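PDB 4XFK: putative branched chain amino acid ABC transporter, periplasmic amino acid-binding protein, which probably serves as the periplasmic receptor of an ABC transport system, binding branched-chain and other small amino acids for uptake into the cell. Local coordinates for residues M149-I154 against K378-D383; S86-A91 against L120-S125; P203-I208 against A235-K240. The protein carries 1 engineered substitution. One frame throughout, in Å; residues are numbered along the deposited sequence.

Interaction 1. Residues M149-I154 against K378-D383; sequences MKDKGI and KTFTGD. With ACT (acetate ion), chain C.
Asp151, on the last turn of its helix, brings OD2 up against both Lys378 and Phe380 of the strand. Asp151 OD2 lies 3.6 Å from Lys378 CE and equally near Phe380 CZ, and its carboxylate is turned 55° from the ring, which it meets obliquely. Lys378 NZ stays 4.3 Å from Asp151 OD2, too far for a salt bridge, so any attraction between the two charges is probably weak. Lys378 CG, anti to the backbone N (chi1 174°), sits 3.7 Å above one face of the Phe380 ring, toward its rim; a bend at chi2 then directs the rest of the chain. The other carboxylate oxygen, Asp151 OD1, is bonded to Gln147, one turn back on the helix, and Gln147 in turn touches Phe380. This is helix-on-sheet packing: the C-terminal end of helix 138-152 lies against strand 373-380, which pairs antiparallel with strand 350-360. The helix closes in a Schellman motif at Gly153, while Lys152 makes a cation-pi contact with Phe377. Next to Lys378, Thr379 rests on Pro353 and Val355, and its OG1 hydroxyl donates a hydrogen bond to acetate OXT at 2.8 Å. Beyond the strand, Thr381 is the N-cap of helix 382-385.

Interaction 2. Residues S86-A91 against L120-S125; sequences SSSAVA and LELTGS. With ACT (acetate ion), chain B.
Leu122 reaches from a 3-10 turn onto the first turn of the helix that starts at Ser88. Its CD1 methyl lies 3.8 Å from Ala91 CB, and the other branch, Leu122 CD2, comes up alongside the helix backbone at 4.0 Å from Ala91 O. With CG anti to the carbonyl carbon (chi1 -59°), the isobutyl group is directed toward the helix. Ala117, Asn114, His131 and Arg133 also touch Leu122, so this apolar half is buried. Toward Ser88 the fit is slacker: Leu122 CD1 only brushes Ser88 OG at 4.3 Å.

The other half, at Glu121, is partly exposed and has water in it. The carboxylate does not touch the helix itself; one water donates to both Ser88 O and Glu121 OE2, bridging the segments, while Glu121 OE1 forms a salt bridge with Lys126.

The helix start is firmly organised. Ser87 is the N-cap, its OG taking a nearly straight bond from Val90 N (3.2 Å, 171°) and a weak one from Ala89 N. Ser88 then faces an acetate, probably from the crystallisation liquor, with two donors: Ser88 N to acetate O at 2.8 Å and Ser88 OG to OXT at 2.6 Å. The same hydroxyl is also hydrogen-bonded to Ala119 N, and Tyr166 OH and Glu118 N also hydrogen-bond the acetate. A bound sodium ion lies about 7 Å from the Ser88 side chain; Tyr31, Gly85 and Gly116 are sodium-site residues. An anion held by a serine and backbone N-H groups at a helix N terminus, near the ends of parallel strands, is consistent with the way leucine-binding proteins hold the carboxylate of their amino acid in the interlobe cleft.

Interaction 3. Residues P203-I208 against A235-K240; sequences PYVAKI and AGLKAK
Ile208 N bonds to Tyr204 O at 3.0 Å, a backbone bond that keeps the helix regular where Val205 and Ile208, three residues apart, look out from it toward the loop 235-240. What crosses to that loop is wholly apolar. Val205 meets it twice through one methyl: CG1 lies 3.7 Å from Ala235 CB, its tight partner, and 4.5 Å from Leu237 CD1, a much looser one. CG1 is brought there by lying anti to the backbone N (chi1 171°). Ile208 uses its short branch, CG2, to touch Leu237 CD1 at 4.0 Å, and these two side chains cross at about a right angle. Leu237 CD1 thus serves both helix residues.

The turn in the loop is set by Gly236, whose positive phi (65°) ends helix 223-235 in a Schellman motif; Ala235 and Leu237 flank it, and both face the helix opposite. Around this patch, Val205 also packs on Leu228 and Ala231, and Leu237 on Ala232, so helices 202-210 and 223-235 pack on each other. The contact also meets the parallel part of the second sheet: Ile208 reaches Tyr160 of strand 158-164 and Val216 of strand 215-218, and Lys240 continues from the loop into strand 240-243, pairing with Asp214 and Val216.

From the N terminus, interaction 2 comes first, closing a loop of 28 residues within the lobe built on the five-stranded parallel sheet and joining helix 88-104 to the loop that follows strand 111-114. The chain then passes into the second lobe, where 149-154 opens interaction 1. Nested inside its span of 223 residues, interaction 3 closes a short loop of 26 residues between helix 202-210 and the loop that leads from helix 223-235 into strand 240-243. Interaction 1 closes when strand 373-380 returns to helix 138-152. No contacts cross: interaction 2 is in series with both others. Interactions 1 and 3 approach to about 5 Å between nearest atoms without touching; their centres lie 26 Å apart.

Interaction 1. Residues M149-I154 against K378-D383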
ATOM      1  N   MET A 149      10.489 -16.043   2.951  1.00 10.00           N
ATOM      2  CA  MET A 149      11.602 -16.678   2.245  1.00 10.40           C
ATOM      3  C   MET A 149      12.374 -17.637   3.160  1.00 10.98           C
ATOM      4  O   MET A 149      12.723 -18.755   2.755  1.00 13.40           O
ATOM      5  CB  MET A 149      12.534 -15.627   1.657  1.00 10.82           C
ATOM      6  CG  MET A 149      11.863 -14.818   0.565  1.00 10.14           C
ATOM      7  SD  MET A 149      12.886 -13.483  -0.067  1.00 12.58           S
ATOM      8  CE  MET A 149      14.130 -14.424  -0.960  1.00 13.65           C
ATOM      9  N   LYS A 150      12.625 -17.210   4.398  1.00 10.84           N
ATOM     10  CA  LYS A 150      13.293 -18.061   5.380  1.00 12.32           C
ATOM     11  C   LYS A 150      12.500 -19.342   5.649  1.00 13.93           C
ATOM     12  O   LYS A 150      13.073 -20.432   5.671  1.00 16.83           O
ATOM     13  CB  LYS A 150      13.527 -17.289   6.676  1.00 11.64           C
ATOM     14  CG  LYS A 150      14.230 -18.097   7.757  1.00 12.84           C
ATOM     15  CD  LYS A 150      14.490 -17.221   8.969  1.00 13.05           C
ATOM     16  CE  LYS A 150      15.230 -17.965  10.069  1.00 16.03           C
ATOM     17  NZ  LYS A 150      15.711 -17.013  11.115  1.00 17.36           N
ATOM     18  N   ASP A 151      11.188 -19.214   5.834  1.00 14.40           N
ATOM     19  CA  ASP A 151      10.331 -20.374   6.098  1.00 16.19           C
ATOM     20  C   ASP A 151      10.354 -21.369   4.931  1.00 17.93           C
ATOM     21  O   ASP A 151      10.239 -22.582   5.128  1.00 20.10           O
ATOM     22  CB  ASP A 151       8.879 -19.936   6.363  1.00 18.11           C
ATOM     23  CG  ASP A 151       8.711 -19.165   7.670  1.00 20.36           C
ATOM     24  OD1 ASP A 151       9.650 -19.126   8.494  1.00 20.17           O
ATOM     25  OD2 ASP A 151       7.619 -18.596   7.877  1.00 24.88           O
ATOM     26  N   LYS A 152      10.503 -20.843   3.718  1.00 17.07           N
ATOM     27  CA  LYS A 152      10.482 -21.664   2.510  0.55 18.26           C
ATOM     28  C   LYS A 152      11.867 -22.236   2.202  1.00 18.28           C
ATOM     29  O   LYS A 152      12.005 -23.164   1.406  1.00 21.46           O
ATOM     30  CB  LYS A 152       9.956 -20.850   1.318  0.55 19.09           C
ATOM     31  CG  LYS A 152       9.766 -21.653   0.033  0.55 20.22           C
ATOM     32  CD  LYS A 152       9.362 -20.769  -1.136  0.55 21.23           C
ATOM     33  CE  LYS A 152       9.484 -21.509  -2.461  0.55 22.38           C
ATOM     34  NZ  LYS A 152       8.707 -22.779  -2.480  0.55 22.88           N
ATOM     35  N   GLY A 153      12.895 -21.688   2.840  1.00 17.18           N
ATOM     36  CA  GLY A 153      14.255 -22.154   2.627  1.00 17.12           C
ATOM     37  C   GLY A 153      14.930 -21.540   1.409  1.00 16.52           C
ATOM     38  O   GLY A 153      15.888 -22.106   0.876  1.00 17.85           O
ATOM     39  N   ILE A 154      14.448 -20.374   0.983  1.00 14.76           N
ATOM     40  CA  ILE A 154      14.983 -19.712  -0.207  1.00 13.47           C
ATOM     41  C   ILE A 154      15.634 -18.363   0.086  1.00 15.79           C
ATOM     42  O   ILE A 154      15.850 -17.558  -0.824  1.00 17.95           O
ATOM     43  CB  ILE A 154      13.911 -19.544  -1.306  1.00 13.61           C
ATOM     44  CG1 ILE A 154      12.758 -18.654  -0.818  1.00 14.07           C
ATOM     45  CG2 ILE A 154      13.408 -20.909  -1.757  1.00 14.52           C
ATOM     46  CD1 ILE A 154      11.794 -18.244  -1.929  1.00 15.80           C
ATOM     47  N   LYS A 378       3.245 -18.693   1.303  1.00 10.62           N
ATOM     48  CA  LYS A 378       3.146 -18.520   2.750  1.00 11.57           C
ATOM     49  C   LYS A 378       2.187 -17.388   3.070  1.00 11.14           C
ATOM     50  O   LYS A 378       2.305 -16.299   2.519  1.00 12.30           O
ATOM     51  CB  LYS A 378       4.522 -18.219   3.364  1.00 13.74           C
ATOM     52  CG  LYS A 378       4.499 -17.887   4.856  1.00 14.46           C
ATOM     53  CD  LYS A 378       4.041 -19.078   5.690  1.00 16.05           C
ATOM     54  CE  LYS A 378       4.047 -18.746   7.175  1.00 18.84           C
ATOM     55  NZ  LYS A 378       3.554 -19.877   8.013  1.00 21.63           N
ATOM     56  N   THR A 379       1.237 -17.643   3.960  1.00 11.26           N
ATOM     57  CA  THR A 379       0.361 -16.587   4.452  1.00 12.20           C
ATOM     58  C   THR A 379       0.586 -16.403   5.939  1.00 12.45           C
ATOM     59  O   THR A 379       0.514 -17.362   6.710  1.00 16.30           O
ATOM     60  CB  THR A 379      -1.118 -16.902   4.209  1.00 13.73           C
ATOM     61  OG1 THR A 379      -1.376 -16.918   2.803  1.00 15.69           O
ATOM     62  CG2 THR A 379      -2.001 -15.849   4.868  1.00 14.50           C
ATOM     63  N   PHE A 380       0.886 -15.173   6.332  1.00 10.37           N
ATOM     64  CA  PHE A 380       0.995 -14.824   7.737  1.00 10.16           C
ATOM     65  C   PHE A 380      -0.331 -14.243   8.189  1.00 10.27           C
ATOM     66  O   PHE A 380      -0.934 -13.438   7.482  1.00 10.01           O
ATOM     67  CB  PHE A 380       2.111 -13.803   7.952  1.00 10.51           C
ATOM     68  CG  PHE A 380       3.481 -14.347   7.701  1.00 11.39           C
ATOM     69  CD1 PHE A 380       4.079 -15.198   8.624  1.00 12.08           C
ATOM     70  CD2 PHE A 380       4.182 -14.005   6.557  1.00 10.39           C
ATOM     71  CE1 PHE A 380       5.352 -15.711   8.401  1.00 12.55           C
ATOM     72  CE2 PHE A 380       5.462 -14.504   6.330  1.00 10.90           C
ATOM     73  CZ  PHE A 380       6.046 -15.364   7.252  1.00 12.08           C
ATOM     74  N   THR A 381      -0.784 -14.645   9.370  1.00 10.42           N
ATOM     75  CA  THR A 381      -2.024 -14.105   9.922  1.00 10.52           C
ATOM     76  C   THR A 381      -1.863 -12.620  10.238  1.00 10.04           C
ATOM     77  O   THR A 381      -0.752 -12.085  10.225  1.00 10.11           O
ATOM     78  CB  THR A 381      -2.419 -14.812  11.232  1.00 11.39           C
ATOM     79  OG1 THR A 381      -1.422 -14.535  12.220  1.00 12.47           O
ATOM     80  CG2 THR A 381      -2.544 -16.313  11.032  1.00 12.84           C
ATOM     81  N   GLY A 382      -2.978 -11.952  10.515  1.00  9.88           N
ATOM     82  CA  GLY A 382      -2.951 -10.570  10.964  1.00  9.68           C
ATOM     83  C   GLY A 382      -2.046 -10.377  12.173  1.00 10.23           C
ATOM     84  O   GLY A 382      -1.211  -9.475  12.200  1.00 10.35           O
ATOM     85  N   ASP A 383      -2.177 -11.250  13.169  1.00 11.38           N
ATOM     86  CA  ASP A 383      -1.319 -11.153  14.347  1.00 14.10           C
ATOM     87  C   ASP A 383       0.165 -11.346  14.010  1.00 13.43           C
ATOM     88  O   ASP A 383       1.037 -10.700  14.595  1.00 13.74           O
ATOM     89  CB  ASP A 383      -1.762 -12.150  15.419  1.00 16.77           C
ATOM     90  CG  ASP A 383      -3.044 -11.724  16.115  1.00 21.26           C
ATOM     91  OD1 ASP A 383      -3.290 -10.502  16.201  1.00 23.36           O
ATOM     92  OD2 ASP A 383      -3.801 -12.604  16.579  1.00 25.04           O
TER
HETATM   93  C   ACT C 501      -0.696 -19.900   0.645  1.00 25.95           C
HETATM   94  O   ACT C 501       0.027 -20.891   0.906  1.00 30.48           O
HETATM   95  OXT ACT C 501      -0.292 -18.809   1.104  1.00 25.24           O
HETATM   96  CH3 ACT C 501      -1.952 -20.009  -0.173  1.00 26.16           C

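Interaction 2. Residues S86-A91 against L120-S125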
ATOM      1  N   SER A  86      -0.522   6.958  -3.132  1.00  6.68           N
ATOM      2  CA  SER A  86       0.579   6.609  -4.040  1.00  7.89           C
ATOM      3  C   SER A  86       1.970   7.092  -3.637  1.00  8.55           C
ATOM      4  O   SER A  86       2.949   6.615  -4.192  1.00 11.04           O
ATOM      5  CB  SER A  86       0.282   7.059  -5.476  1.00  7.76           C
ATOM      6  OG  SER A  86       0.206   8.473  -5.551  1.00  8.81           O
ATOM      7  N   SER A  87       2.075   8.024  -2.699  1.00  8.28           N
ATOM      8  CA  SER A  87       3.388   8.540  -2.290  1.00  8.05           C
ATOM      9  C   SER A  87       3.412   8.910  -0.824  1.00  6.57           C
ATOM     10  O   SER A  87       2.572   9.680  -0.372  1.00  7.66           O
ATOM     11  CB  SER A  87       3.762   9.784  -3.099  1.00  9.49           C
ATOM     12  OG  SER A  87       4.835  10.475  -2.477  1.00 11.26           O
ATOM     13  N   SER A  88       4.393   8.402  -0.087  1.00  6.35           N
ATOM     14  CA  SER A  88       4.565   8.807   1.302  1.00  7.25           C
ATOM     15  C   SER A  88       5.046  10.242   1.449  1.00  8.06           C
ATOM     16  O   SER A  88       4.856  10.852   2.492  1.00  8.41           O
ATOM     17  CB  SER A  88       5.512   7.859   2.041  1.00  7.50           C
ATOM     18  OG  SER A  88       4.881   6.612   2.271  1.00  7.56           O
ATOM     19  N   ALA A  89       5.692  10.774   0.419  1.00  8.83           N
ATOM     20  CA  ALA A  89       6.101  12.176   0.465  1.00  9.40           C
ATOM     21  C   ALA A  89       4.852  13.056   0.464  1.00  9.03           C
ATOM     22  O   ALA A  89       4.716  13.988   1.260  1.00 10.82           O
ATOM     23  CB  ALA A  89       7.003  12.504  -0.712  1.00 11.77           C
ATOM     24  N   VAL A  90       3.923  12.737  -0.426  1.00  8.51           N
ATOM     25  CA  VAL A  90       2.637  13.420  -0.451  1.00  8.41           C
ATOM     26  C   VAL A  90       1.852  13.171   0.839  1.00  7.78           C
ATOM     27  O   VAL A  90       1.278  14.103   1.418  1.00  8.58           O
ATOM     28  CB  VAL A  90       1.814  13.006  -1.681  1.00  9.23           C
ATOM     29  CG1 VAL A  90       0.368  13.464  -1.550  1.00  9.73           C
ATOM     30  CG2 VAL A  90       2.447  13.577  -2.961  1.00 11.00           C
ATOM     31  N   ALA A  91       1.826  11.922   1.296  1.00  7.82           N
ATOM     32  CA  ALA A  91       1.077  11.575   2.505  1.00  7.19           C
ATOM     33  C   ALA A  91       1.560  12.334   3.736  1.00  7.55           C
ATOM     34  O   ALA A  91       0.759  12.718   4.585  1.00  8.46           O
ATOM     35  CB  ALA A  91       1.146  10.088   2.766  1.00  7.60           C
ATOM     36  N   LEU A 120       6.957   4.541   7.636  1.00  7.54           N
ATOM     37  CA  LEU A 120       6.699   4.284   9.048  1.00  7.56           C
ATOM     38  C   LEU A 120       6.073   5.449   9.811  1.00  7.40           C
ATOM     39  O   LEU A 120       5.198   5.237  10.644  1.00  8.60           O
ATOM     40  CB  LEU A 120       7.999   3.875   9.747  1.00  9.22           C
ATOM     41  CG  LEU A 120       8.578   2.552   9.263  1.00 11.54           C
ATOM     42  CD1 LEU A 120       9.936   2.315   9.887  1.00 12.69           C
ATOM     43  CD2 LEU A 120       7.633   1.416   9.582  1.00 13.48           C
ATOM     44  N   GLU A 121       6.522   6.670   9.536  1.00  8.49           N
ATOM     45  CA  GLU A 121       6.130   7.823  10.342  1.00  9.38           C
ATOM     46  C   GLU A 121       4.621   8.049  10.407  1.00  8.67           C
ATOM     47  O   GLU A 121       4.119   8.620  11.382  1.00  9.24           O
ATOM     48  CB  GLU A 121       6.823   9.099   9.846  1.00 11.52           C
ATOM     49  CG  GLU A 121       6.403   9.542   8.445  1.00 15.55           C
ATOM     50  CD  GLU A 121       7.018  10.870   8.037  1.00 19.57           C
ATOM     51  OE1 GLU A 121       7.779  11.446   8.840  1.00 21.83           O
ATOM     52  OE2 GLU A 121       6.726  11.349   6.918  1.00 20.89           O
ATOM     53  N   LEU A 122       3.892   7.608   9.383  1.00  8.15           N
ATOM     54  CA  LEU A 122       2.459   7.882   9.321  1.00  8.39           C
ATOM     55  C   LEU A 122       1.677   7.232  10.472  1.00  8.25           C
ATOM     56  O   LEU A 122       0.619   7.724  10.860  1.00  9.29           O
ATOM     57  CB  LEU A 122       1.902   7.517   7.943  1.00  8.66           C
ATOM     58  CG  LEU A 122       2.605   8.305   6.828  1.00 10.45           C
ATOM     59  CD1 LEU A 122       2.309   7.706   5.481  1.00 11.30           C
ATOM     60  CD2 LEU A 122       2.203   9.780   6.861  1.00 12.56           C
ATOM     61  N   THR A 123       2.216   6.153  11.040  1.00  7.38           N
ATOM     62  CA  THR A 123       1.631   5.566  12.243  1.00  8.46           C
ATOM     63  C   THR A 123       2.624   5.615  13.408  1.00  9.09           C
ATOM     64  O   THR A 123       2.441   4.926  14.419  1.00 10.62           O
ATOM     65  CB  THR A 123       1.179   4.113  12.021  1.00  8.36           C
ATOM     66  OG1 THR A 123       2.259   3.350  11.470  1.00  7.98           O
ATOM     67  CG2 THR A 123      -0.016   4.058  11.075  1.00  8.53           C
ATOM     68  N   GLY A 124       3.665   6.428  13.259  1.00  8.90           N
ATOM     69  CA  GLY A 124       4.667   6.622  14.295  1.00  9.48           C
ATOM     70  C   GLY A 124       4.685   8.074  14.726  1.00 11.11           C
ATOM     71  O   GLY A 124       3.723   8.555  15.327  1.00 11.68           O
ATOM     72  N   SER A 125       5.760   8.786  14.400  1.00 11.79           N
ATOM     73  CA  SER A 125       5.924  10.170  14.842  1.00 13.08           C
ATOM     74  C   SER A 125       4.841  11.128  14.335  1.00 12.50           C
ATOM     75  O   SER A 125       4.594  12.165  14.961  1.00 15.18           O
ATOM     76  CB  SER A 125       7.308  10.701  14.459  1.00 15.85           C
ATOM     77  OG  SER A 125       7.440  10.785  13.052  1.00 18.80           O
TER
HETATM   78  C   ACT B 500       5.263   5.028  -0.748  1.00  8.13           C
HETATM   79  O   ACT B 500       5.801   6.133  -0.992  1.00  7.53           O
HETATM   80  OXT ACT B 500       4.524   4.977   0.262  1.00  8.42           O
HETATM   81  CH3 ACT B 500       5.497   3.843  -1.631  1.00  8.58           C
HETATM   82  O   HOH W   1       6.484  10.007   4.719  1.00 18.13           O

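Interaction 3. Residues P203-I208 against A235-K240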
ATOM      1  N   PRO A 203      24.556   0.432 -14.041  1.00 15.19           N
ATOM      2  CA  PRO A 203      25.652   0.537 -13.065  1.00 16.38           C
ATOM      3  C   PRO A 203      25.266   0.027 -11.676  1.00 15.21           C
ATOM      4  O   PRO A 203      26.118  -0.446 -10.915  1.00 16.45           O
ATOM      5  CB  PRO A 203      25.931   2.041 -13.001  1.00 17.71           C
ATOM      6  CG  PRO A 203      25.370   2.592 -14.253  1.00 18.04           C
ATOM      7  CD  PRO A 203      24.207   1.744 -14.615  1.00 16.13           C
ATOM      8  N   TYR A 204      23.984   0.123 -11.342  1.00 13.44           N
ATOM      9  CA  TYR A 204      23.503  -0.373 -10.057  1.00 13.85           C
ATOM     10  C   TYR A 204      23.461  -1.895 -10.043  1.00 14.27           C
ATOM     11  O   TYR A 204      23.817  -2.533  -9.047  1.00 14.50           O
ATOM     12  CB  TYR A 204      22.132   0.230  -9.735  1.00 14.39           C
ATOM     13  CG  TYR A 204      22.217   1.722  -9.527  1.00 15.96           C
ATOM     14  CD1 TYR A 204      22.526   2.247  -8.277  1.00 17.51           C
ATOM     15  CD2 TYR A 204      22.033   2.607 -10.587  1.00 16.50           C
ATOM     16  CE1 TYR A 204      22.626   3.606  -8.079  1.00 18.35           C
ATOM     17  CE2 TYR A 204      22.138   3.973 -10.399  1.00 17.66           C
ATOM     18  CZ  TYR A 204      22.433   4.464  -9.143  1.00 18.83           C
ATOM     19  OH  TYR A 204      22.537   5.819  -8.957  1.00 22.40           O
ATOM     20  N   VAL A 205      23.040  -2.475 -11.160  1.00 12.83           N
ATOM     21  CA  VAL A 205      23.063  -3.919 -11.304  1.00 13.05           C
ATOM     22  C   VAL A 205      24.504  -4.438 -11.204  1.00 13.94           C
ATOM     23  O   VAL A 205      24.756  -5.467 -10.578  1.00 13.77           O
ATOM     24  CB  VAL A 205      22.349  -4.364 -12.600  1.00 14.03           C
ATOM     25  CG1 VAL A 205      22.562  -5.840 -12.867  1.00 15.73           C
ATOM     26  CG2 VAL A 205      20.858  -4.050 -12.492  1.00 14.99           C
ATOM     27  N   ALA A 206      25.457  -3.699 -11.766  1.00 16.81           N
ATOM     28  CA  ALA A 206      26.872  -4.072 -11.654  1.00 17.35           C
ATOM     29  C   ALA A 206      27.342  -4.095 -10.190  1.00 16.84           C
ATOM     30  O   ALA A 206      28.079  -4.992  -9.778  1.00 18.05           O
ATOM     31  CB  ALA A 206      27.740  -3.134 -12.488  1.00 17.88           C
ATOM     32  N   LYS A 207      26.906  -3.111  -9.407  1.00 16.93           N
ATOM     33  CA  LYS A 207      27.235  -3.061  -7.981  1.00 17.54           C
ATOM     34  C   LYS A 207      26.646  -4.260  -7.233  1.00 16.71           C
ATOM     35  O   LYS A 207      27.306  -4.857  -6.371  1.00 19.18           O
ATOM     36  CB  LYS A 207      26.735  -1.758  -7.349  1.00 19.74           C
ATOM     37  N   ILE A 208      25.411  -4.616  -7.575  1.00 15.18           N
ATOM     38  CA  ILE A 208      24.753  -5.775  -6.984  1.00 14.38           C
ATOM     39  C   ILE A 208      25.513  -7.054  -7.326  1.00 15.25           C
ATOM     40  O   ILE A 208      25.754  -7.902  -6.463  1.00 15.73           O
ATOM     41  CB  ILE A 208      23.291  -5.866  -7.446  1.00 12.52           C
ATOM     42  CG1 ILE A 208      22.498  -4.709  -6.842  1.00 13.67           C
ATOM     43  CG2 ILE A 208      22.673  -7.205  -7.048  1.00 12.82           C
ATOM     44  CD1 ILE A 208      21.125  -4.517  -7.453  1.00 12.82           C
ATOM     45  N   ALA A 235      21.497  -8.072 -17.843  1.00 13.64           N
ATOM     46  CA  ALA A 235      22.762  -8.512 -17.257  1.00 14.17           C
ATOM     47  C   ALA A 235      22.747  -9.992 -16.875  1.00 14.80           C
ATOM     48  O   ALA A 235      23.774 -10.548 -16.488  1.00 16.87           O
ATOM     49  CB  ALA A 235      23.093  -7.664 -16.032  1.00 16.17           C
ATOM     50  N   GLY A 236      21.585 -10.628 -16.977  1.00 14.27           N
ATOM     51  CA  GLY A 236      21.445 -12.012 -16.552  1.00 14.17           C
ATOM     52  C   GLY A 236      21.644 -12.191 -15.057  1.00 14.40           C
ATOM     53  O   GLY A 236      22.198 -13.198 -14.607  1.00 15.71           O
ATOM     54  N   LEU A 237      21.185 -11.214 -14.281  1.00 14.67           N
ATOM     55  CA  LEU A 237      21.364 -11.232 -12.832  1.00 13.56           C
ATOM     56  C   LEU A 237      20.827 -12.515 -12.222  1.00 14.62           C
ATOM     57  O   LEU A 237      19.716 -12.946 -12.544  1.00 15.28           O
ATOM     58  CB  LEU A 237      20.663 -10.035 -12.197  1.00 15.69           C
ATOM     59  CG  LEU A 237      20.772  -9.920 -10.676  1.00 16.82           C
ATOM     60  CD1 LEU A 237      22.172  -9.478 -10.257  1.00 17.39           C
ATOM     61  CD2 LEU A 237      19.710  -8.963 -10.143  1.00 18.77           C
ATOM     62  N   LYS A 238      21.624 -13.123 -11.349  1.00 14.40           N
ATOM     63  CA  LYS A 238      21.254 -14.392 -10.729  1.00 14.25           C
ATOM     64  C   LYS A 238      20.495 -14.227  -9.415  1.00 12.65           C
ATOM     65  O   LYS A 238      19.645 -15.061  -9.083  1.00 14.05           O
ATOM     66  CB  LYS A 238      22.491 -15.270 -10.524  1.00 16.05           C
ATOM     67  CG  LYS A 238      23.133 -15.713 -11.829  1.00 19.16           C
ATOM     68  CD  LYS A 238      24.153 -16.814 -11.601  1.00 23.90           C
ATOM     69  CE  LYS A 238      24.706 -17.335 -12.918  1.00 26.92           C
ATOM     70  NZ  LYS A 238      23.615 -17.747 -13.854  1.00 29.79           N
ATOM     71  N   ALA A 239      20.808 -13.165  -8.673  1.00 12.89           N
ATOM     72  CA  ALA A 239      20.125 -12.887  -7.412  1.00 13.18           C
ATOM     73  C   ALA A 239      18.641 -12.684  -7.655  1.00 13.08           C
ATOM     74  O   ALA A 239      18.227 -12.249  -8.733  1.00 14.45           O
ATOM     75  CB  ALA A 239      20.709 -11.657  -6.739  1.00 14.59           C
ATOM     76  N   LYS A 240      17.837 -12.997  -6.650  1.00 11.75           N
ATOM     77  CA  LYS A 240      16.406 -12.759  -6.761  1.00 12.20           C
ATOM     78  C   LYS A 240      15.999 -11.556  -5.926  1.00 10.46           C
ATOM     79  O   LYS A 240      16.501 -11.349  -4.819  1.00 11.80           O
ATOM     80  CB  LYS A 240      15.624 -14.008  -6.362  1.00 13.97           C
ATOM     81  CG  LYS A 240      15.884 -15.198  -7.289  1.00 14.89           C
ATOM     82  CD  LYS A 240      15.563 -14.863  -8.752  1.00 14.86           C
ATOM     83  CE  LYS A 240      16.059 -15.940  -9.713  1.00 16.55           C
ATOM     84  NZ  LYS A 240      15.808 -15.534 -11.133  1.00 16.96           N
TER